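Cwp19 (Clostridioides difficile, PDB 5OQ3) is a cell-wall protein whose TIM-barrel glycoside hydrolase domain, the part described here, probably cleaves peptidoglycan, and which may also act as an N-acetylmuramoyl-L-alanine amidase. Local coordinates at residues K52-T55 against D56-K60; L105-L108 against I109-H113. One frame throughout, in Å; residues are numbered along the deposited sequence.

Contact 1 (K52-T55 against D56-K60)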
ATOM      1  N   LYS A  52      -8.805  -4.206 -22.120  1.00 15.39           N
ATOM      2  CA  LYS A  52     -10.219  -3.816 -22.032  1.00 15.31           C
ATOM      3  C   LYS A  52     -10.752  -3.891 -20.581  1.00 15.70           C
ATOM      4  O   LYS A  52     -11.531  -3.033 -20.154  1.00 16.06           O
ATOM      5  CB  LYS A  52     -11.055  -4.676 -22.981  1.00 18.73           C
ATOM      6  CG  LYS A  52     -12.546  -4.445 -22.869  1.00 22.95           C
ATOM      7  CD  LYS A  52     -13.022  -3.096 -23.392  1.00 28.93           C
ATOM      8  CE  LYS A  52     -14.438  -3.193 -23.954  1.00 35.78           C
ATOM      9  NZ  LYS A  52     -15.376  -4.100 -23.199  1.00 38.44           N
ATOM     10  N   GLU A  53     -10.361  -4.926 -19.832  1.00 14.94           N
ATOM     11  CA  GLU A  53     -10.733  -5.016 -18.426  1.00 15.83           C
ATOM     12  C   GLU A  53     -10.290  -3.760 -17.629  1.00 15.18           C
ATOM     13  O   GLU A  53     -11.042  -3.224 -16.839  1.00 15.23           O
ATOM     14  CB  GLU A  53     -10.157  -6.285 -17.789  1.00 15.52           C
ATOM     15  CG  GLU A  53     -10.912  -7.534 -18.149  1.00 17.95           C
ATOM     16  CD  GLU A  53     -10.158  -8.828 -17.932  1.00 20.64           C
ATOM     17  OE1 GLU A  53      -8.994  -8.820 -17.481  1.00 21.41           O
ATOM     18  OE2 GLU A  53     -10.780  -9.883 -18.228  1.00 27.21           O
ATOM     19  N   TYR A  54      -9.094  -3.237 -17.936  1.00 12.61           N
ATOM     20  CA  TYR A  54      -8.592  -2.049 -17.265  1.00 12.62           C
ATOM     21  C   TYR A  54      -9.352  -0.787 -17.651  1.00 12.95           C
ATOM     22  O   TYR A  54      -9.760  -0.015 -16.762  1.00 13.41           O
ATOM     23  CB  TYR A  54      -7.139  -1.847 -17.545  1.00 11.85           C
ATOM     24  CG  TYR A  54      -6.534  -0.669 -16.821  1.00 12.03           C
ATOM     25  CD1 TYR A  54      -6.372  -0.672 -15.425  1.00 11.53           C
ATOM     26  CD2 TYR A  54      -6.146   0.452 -17.513  1.00 11.19           C
ATOM     27  CE1 TYR A  54      -5.778   0.404 -14.755  1.00 11.77           C
ATOM     28  CE2 TYR A  54      -5.560   1.513 -16.889  1.00 10.72           C
ATOM     29  CZ  TYR A  54      -5.380   1.492 -15.497  1.00  9.87           C
ATOM     30  OH  TYR A  54      -4.748   2.519 -14.878  1.00 10.66           O
ATOM     31  N   THR A  55      -9.565  -0.582 -18.949  1.00 12.03           N
ATOM     32  CA  THR A  55     -10.276   0.641 -19.338  1.00 11.73           C
ATOM     33  C   THR A  55     -11.724   0.645 -18.862  1.00 13.62           C
ATOM     34  O   THR A  55     -12.259   1.670 -18.486  1.00 14.99           O
ATOM     35  CB  THR A  55     -10.157   0.973 -20.843  1.00 14.01           C
ATOM     36  OG1 THR A  55     -10.593  -0.145 -21.596  1.00 18.53           O
ATOM     37  CG2 THR A  55      -8.727   1.311 -21.199  1.00 14.73           C
ATOM     38  N   ASP A  56     -12.360  -0.511 -18.904  1.00 13.83           N
ATOM     39  CA  ASP A  56     -13.712  -0.616 -18.389  1.00 14.29           C
ATOM     40  C   ASP A  56     -13.754  -0.309 -16.890  1.00 15.16           C
ATOM     41  O   ASP A  56     -14.677   0.350 -16.402  1.00 16.45           O
ATOM     42  CB  ASP A  56     -14.261  -2.035 -18.606  1.00 16.02           C
ATOM     43  CG  ASP A  56     -14.691  -2.314 -20.054  1.00 19.99           C
ATOM     44  OD1 ASP A  56     -14.780  -1.369 -20.901  1.00 22.76           O
ATOM     45  OD2 ASP A  56     -14.975  -3.519 -20.312  1.00 24.48           O
ATOM     46  N   LEU A  57     -12.750  -0.780 -16.162  1.00 13.63           N
ATOM     47  CA  LEU A  57     -12.652  -0.505 -14.730  1.00 12.83           C
ATOM     48  C   LEU A  57     -12.463   1.003 -14.494  1.00 12.81           C
ATOM     49  O   LEU A  57     -13.185   1.604 -13.706  1.00 14.15           O
ATOM     50  CB  LEU A  57     -11.588  -1.371 -14.081  1.00 14.30           C
ATOM     51  CG  LEU A  57     -11.321  -1.158 -12.585  1.00 15.35           C
ATOM     52  CD1 LEU A  57     -12.593  -1.464 -11.787  1.00 16.67           C
ATOM     53  CD2 LEU A  57     -10.167  -2.017 -12.120  1.00 16.89           C
ATOM     54  N   LEU A  58     -11.529   1.632 -15.207  1.00 11.85           N
ATOM     55  CA  LEU A  58     -11.351   3.059 -15.015  1.00 12.69           C
ATOM     56  C   LEU A  58     -12.605   3.837 -15.347  1.00 12.91           C
ATOM     57  O   LEU A  58     -12.915   4.831 -14.686  1.00 13.55           O
ATOM     58  CB  LEU A  58     -10.222   3.566 -15.860  1.00 13.01           C
ATOM     59  CG  LEU A  58      -8.812   3.130 -15.517  1.00 11.77           C
ATOM     60  CD1 LEU A  58      -7.859   4.024 -16.263  1.00 13.57           C
ATOM     61  CD2 LEU A  58      -8.525   3.249 -14.029  1.00 13.50           C
ATOM     62  N   ASP A  59     -13.306   3.414 -16.412  1.00 12.40           N
ATOM     63  CA  ASP A  59     -14.512   4.145 -16.771  1.00 13.57           C
ATOM     64  C   ASP A  59     -15.535   4.114 -15.631  1.00 13.83           C
ATOM     65  O   ASP A  59     -16.161   5.119 -15.329  1.00 14.95           O
ATOM     66  CB  ASP A  59     -15.182   3.546 -18.019  1.00 13.75           C
ATOM     67  CG  ASP A  59     -14.428   3.802 -19.312  1.00 17.32           C
ATOM     68  OD1 ASP A  59     -13.600   4.736 -19.380  1.00 20.15           O
ATOM     69  OD2 ASP A  59     -14.748   3.081 -20.292  1.00 22.13           O
ATOM     70  N   LYS A  60     -15.688   2.964 -15.000  1.00 13.39           N
ATOM     71  CA  LYS A  60     -16.649   2.833 -13.920  0.54 15.16           C
ATOM     72  C   LYS A  60     -16.180   3.684 -12.703  1.00 15.37           C
ATOM     73  O   LYS A  60     -16.980   4.396 -12.106  1.00 16.14           O
ATOM     74  CB  LYS A  60     -16.836   1.354 -13.566  0.54 19.02           C
ATOM     75  CG  LYS A  60     -18.123   1.010 -12.819  0.54 22.50           C
ATOM     76  CD  LYS A  60     -19.367   0.917 -13.713  0.54 25.09           C
ATOM     77  CE  LYS A  60     -19.498  -0.367 -14.561  0.54 27.88           C
ATOM     78  NZ  LYS A  60     -19.837  -1.611 -13.800  0.54 29.31           N
TER
HETATM   79  O   HOH W   1     -13.214   0.072 -22.174  1.00 29.37           O

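Contact 2 (L105-L108 against I109-H113)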
ATOM      1  N   LEU A 105       2.471  -1.364 -18.111  1.00  9.36           N
ATOM      2  CA  LEU A 105       2.472  -0.119 -17.350  1.00  9.24           C
ATOM      3  C   LEU A 105       2.225   1.176 -18.156  1.00  9.31           C
ATOM      4  O   LEU A 105       1.438   2.015 -17.701  1.00  9.01           O
ATOM      5  CB  LEU A 105       3.717  -0.011 -16.442  1.00  8.87           C
ATOM      6  CG  LEU A 105       3.768   1.163 -15.493  1.00  9.08           C
ATOM      7  CD1 LEU A 105       2.527   1.203 -14.601  1.00  8.96           C
ATOM      8  CD2 LEU A 105       5.024   1.147 -14.628  1.00  9.46           C
ATOM      9  N   PRO A 106       2.847   1.324 -19.355  1.00  8.39           N
ATOM     10  CA  PRO A 106       2.537   2.516 -20.172  1.00  9.40           C
ATOM     11  C   PRO A 106       1.042   2.648 -20.434  1.00  8.63           C
ATOM     12  O   PRO A 106       0.508   3.768 -20.437  1.00  9.59           O
ATOM     13  CB  PRO A 106       3.341   2.284 -21.449  1.00 10.47           C
ATOM     14  CG  PRO A 106       4.489   1.475 -21.001  1.00  9.58           C
ATOM     15  CD  PRO A 106       3.955   0.550 -19.961  1.00  8.84           C
ATOM     16  N   PHE A 107       0.381   1.524 -20.742  1.00  9.30           N
ATOM     17  CA  PHE A 107      -1.048   1.526 -20.974  1.00  9.45           C
ATOM     18  C   PHE A 107      -1.848   1.910 -19.732  1.00  9.50           C
ATOM     19  O   PHE A 107      -2.747   2.776 -19.777  1.00 10.96           O
ATOM     20  CB  PHE A 107      -1.490   0.158 -21.455  1.00 11.00           C
ATOM     21  CG  PHE A 107      -2.918   0.090 -21.877  1.00 11.90           C
ATOM     22  CD1 PHE A 107      -3.283   0.435 -23.198  1.00 12.59           C
ATOM     23  CD2 PHE A 107      -3.904  -0.345 -21.011  1.00 12.96           C
ATOM     24  CE1 PHE A 107      -4.611   0.353 -23.620  1.00 13.56           C
ATOM     25  CE2 PHE A 107      -5.237  -0.436 -21.433  1.00 13.24           C
ATOM     26  CZ  PHE A 107      -5.589  -0.075 -22.728  1.00 12.88           C
ATOM     27  N   LEU A 108      -1.420   1.358 -18.608  1.00  8.54           N
ATOM     28  CA  LEU A 108      -2.126   1.655 -17.343  1.00  8.96           C
ATOM     29  C   LEU A 108      -2.059   3.152 -16.996  1.00  8.31           C
ATOM     30  O   LEU A 108      -3.029   3.736 -16.596  1.00  9.09           O
ATOM     31  CB  LEU A 108      -1.612   0.824 -16.200  1.00  9.84           C
ATOM     32  CG  LEU A 108      -1.582  -0.692 -16.370  1.00 10.73           C
ATOM     33  CD1 LEU A 108      -0.974  -1.395 -15.151  1.00 12.07           C
ATOM     34  CD2 LEU A 108      -2.978  -1.223 -16.617  1.00 14.61           C
ATOM     35  N   ILE A 109      -0.892   3.756 -17.262  1.00  7.60           N
ATOM     36  CA  ILE A 109      -0.669   5.152 -16.989  1.00  8.03           C
ATOM     37  C   ILE A 109      -1.354   6.075 -18.019  1.00  7.86           C
ATOM     38  O   ILE A 109      -2.104   7.009 -17.661  1.00  8.60           O
ATOM     39  CB  ILE A 109       0.829   5.447 -16.931  1.00  7.90           C
ATOM     40  CG1 ILE A 109       1.446   4.740 -15.713  1.00  7.97           C
ATOM     41  CG2 ILE A 109       1.065   6.948 -16.815  1.00  8.37           C
ATOM     42  CD1 ILE A 109       2.952   4.778 -15.768  1.00  8.40           C
ATOM     43  N   GLU A 110      -1.129   5.771 -19.302  1.00  7.91           N
ATOM     44  CA  GLU A 110      -1.622   6.649 -20.344  1.00  9.39           C
ATOM     45  C   GLU A 110      -3.159   6.644 -20.366  1.00  9.44           C
ATOM     46  O   GLU A 110      -3.771   7.701 -20.601  1.00 11.25           O
ATOM     47  CB  GLU A 110      -1.036   6.311 -21.706  1.00  9.94           C
ATOM     48  CG  GLU A 110       0.450   6.650 -21.809  1.00  9.53           C
ATOM     49  CD  GLU A 110       1.162   6.253 -23.068  1.00 11.15           C
ATOM     50  OE1 GLU A 110       0.646   5.481 -23.862  1.00 13.16           O
ATOM     51  OE2 GLU A 110       2.316   6.761 -23.258  1.00 11.16           O
ATOM     52  N   GLU A 111      -3.778   5.495 -20.079  1.00  9.70           N
ATOM     53  CA  GLU A 111      -5.208   5.457 -20.063  1.00  9.79           C
ATOM     54  C   GLU A 111      -5.814   6.152 -18.846  1.00  9.92           C
ATOM     55  O   GLU A 111      -6.905   6.742 -18.944  1.00 11.03           O
ATOM     56  CB  GLU A 111      -5.682   3.992 -20.143  1.00 10.95           C
ATOM     57  CG  GLU A 111      -5.348   3.351 -21.506  1.00 12.10           C
ATOM     58  CD  GLU A 111      -6.082   3.934 -22.711  1.00 13.38           C
ATOM     59  OE1 GLU A 111      -7.205   4.413 -22.522  1.00 14.80           O
ATOM     60  OE2 GLU A 111      -5.496   3.906 -23.832  1.00 15.98           O
ATOM     61  N   ALA A 112      -5.135   6.113 -17.692  1.00  8.68           N
ATOM     62  CA  ALA A 112      -5.545   6.936 -16.571  1.00  9.24           C
ATOM     63  C   ALA A 112      -5.453   8.409 -16.913  1.00  8.50           C
ATOM     64  O   ALA A 112      -6.398   9.174 -16.697  1.00  9.90           O
ATOM     65  CB  ALA A 112      -4.714   6.600 -15.300  1.00  9.39           C
ATOM     66  N   HIS A 113      -4.325   8.812 -17.493  1.00  8.80           N
ATOM     67  CA  HIS A 113      -4.158  10.218 -17.769  1.00  8.66           C
ATOM     68  C   HIS A 113      -5.135  10.778 -18.810  1.00 10.12           C
ATOM     69  O   HIS A 113      -5.587  11.920 -18.691  1.00 11.46           O
ATOM     70  CB  HIS A 113      -2.740  10.471 -18.191  1.00  8.36           C
ATOM     71  CG  HIS A 113      -1.762  10.372 -17.049  1.00  8.31           C
ATOM     72  ND1 HIS A 113      -0.389  10.351 -17.239  1.00  9.76           N
ATOM     73  CD2 HIS A 113      -1.955  10.308 -15.708  1.00  9.89           C
ATOM     74  CE1 HIS A 113       0.210  10.333 -16.057  1.00  9.96           C
ATOM     75  NE2 HIS A 113      -0.717  10.309 -15.110  1.00 10.33           N
TER

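Contact 1 (K52-T55 against D56-K60)
K52 O accepts the backbone bond of D56 N at 2.9 Å, with an N-H...O angle of 164°. The side chains of the same two residues form a salt bridge, K52 NZ to D56 OD2 at 3.0 Å, on the syn side of the carboxylate. The lysine chain starts with CG anti to its backbone N (chi1 174°), then bends at each later torsion. That bend curls it over the aspartate one turn on, and K52 CD comes within 3.5 Å of D56 OD1. A water donates to D56 OD1 and also meets T55 OG1 at 2.7 Å. Both carboxylate oxygens of D56 thus have a partner, which should help to fix its rotation.

The apolar side of the same turn belongs to Y54 and L58. L58 CG lies over one face of the Y54 ring, 4.0 Å from its centroid, as a CH-pi contact. L58 CD1 reaches the ring rim, 3.5 Å from Y54 CE2. W40 meets the ring edge-to-face. The backbone repeats the spacing: L58 N to Y54 O and D59 N to T55 O, both 2.9 Å. D59 also pairs with R115. Such i to i+4 pairing, charged on one side and apolar on the other, is typical of an amphipathic outer helix of a TIM barrel, here helix 47-63.

Contact 2 (L105-L108 against I109-H113)
Helix 104-114 is one of the outer helices of the TIM barrel, and this contact is made along it by side chains four residues apart. F107 and E111 lie on the side turned to helix 47-63, where F107 touches K51, Y54 and T55. E111 CG sits over the centre of the F107 ring, 3.6 Å from the centroid and 10° off the ring normal. This is a CH-pi contact made by the methylene, not by the carboxylate. The glutamate chain bends at chi2 (-66°), which folds its acid group back along the ring. E111 OE2 then comes within 3.7 Å of F107 CE1, and the ring and carboxylate planes are 33° apart. The acid group has its charge partners just beyond the segment: K114 at OE2 and R115 at OE1. These two outside partners probably help to hold the carboxylate above the rim of the same ring face.

In the beta-alpha order of the barrel, this helix comes between strands 68-74 and 118-123. L105 and I109 face that sheet. L105 CG meets I109 CD1 at 3.7 Å, and L105 CD1 lies 3.9 Å from I109 CG1. The two side chains cross at an angle, and both rest on F119 of strand 118-123. L105 and L108 also reach strand 68-74, at V73 and V71.

The backbone bonds follow the same spacing. The L105/I109 pair is joined by I109 N to L105 O at 2.9 Å. E110 N reaches P106 O at 2.8 Å, and E111 N reaches F107 O at 2.9 Å. The next bond, from A112 N to L108 O, is weak at 3.4 Å.

In the fold
Contacts 1 and 2 lie on neighbouring outer helices of the barrel, 47-63 and 104-114, with centres about 11 Å apart. Both are partly buried, and each has an apolar side and a polar side. Contact 2 is the more buried, with four of its eight touching residues buried against three in contact 1, and more of its side chains rest on barrel strands. Contact 1 closes its charge pair within one helix turn, while contact 2 relies on residues after it. The helices touch directly. Y54 OH is 2.7 Å from L108 O, a probable hydrogen bond, and T55 CG2 packs 3.8 Å from F107 CZ. R115 serves both contacts, pairing with D59 and E111.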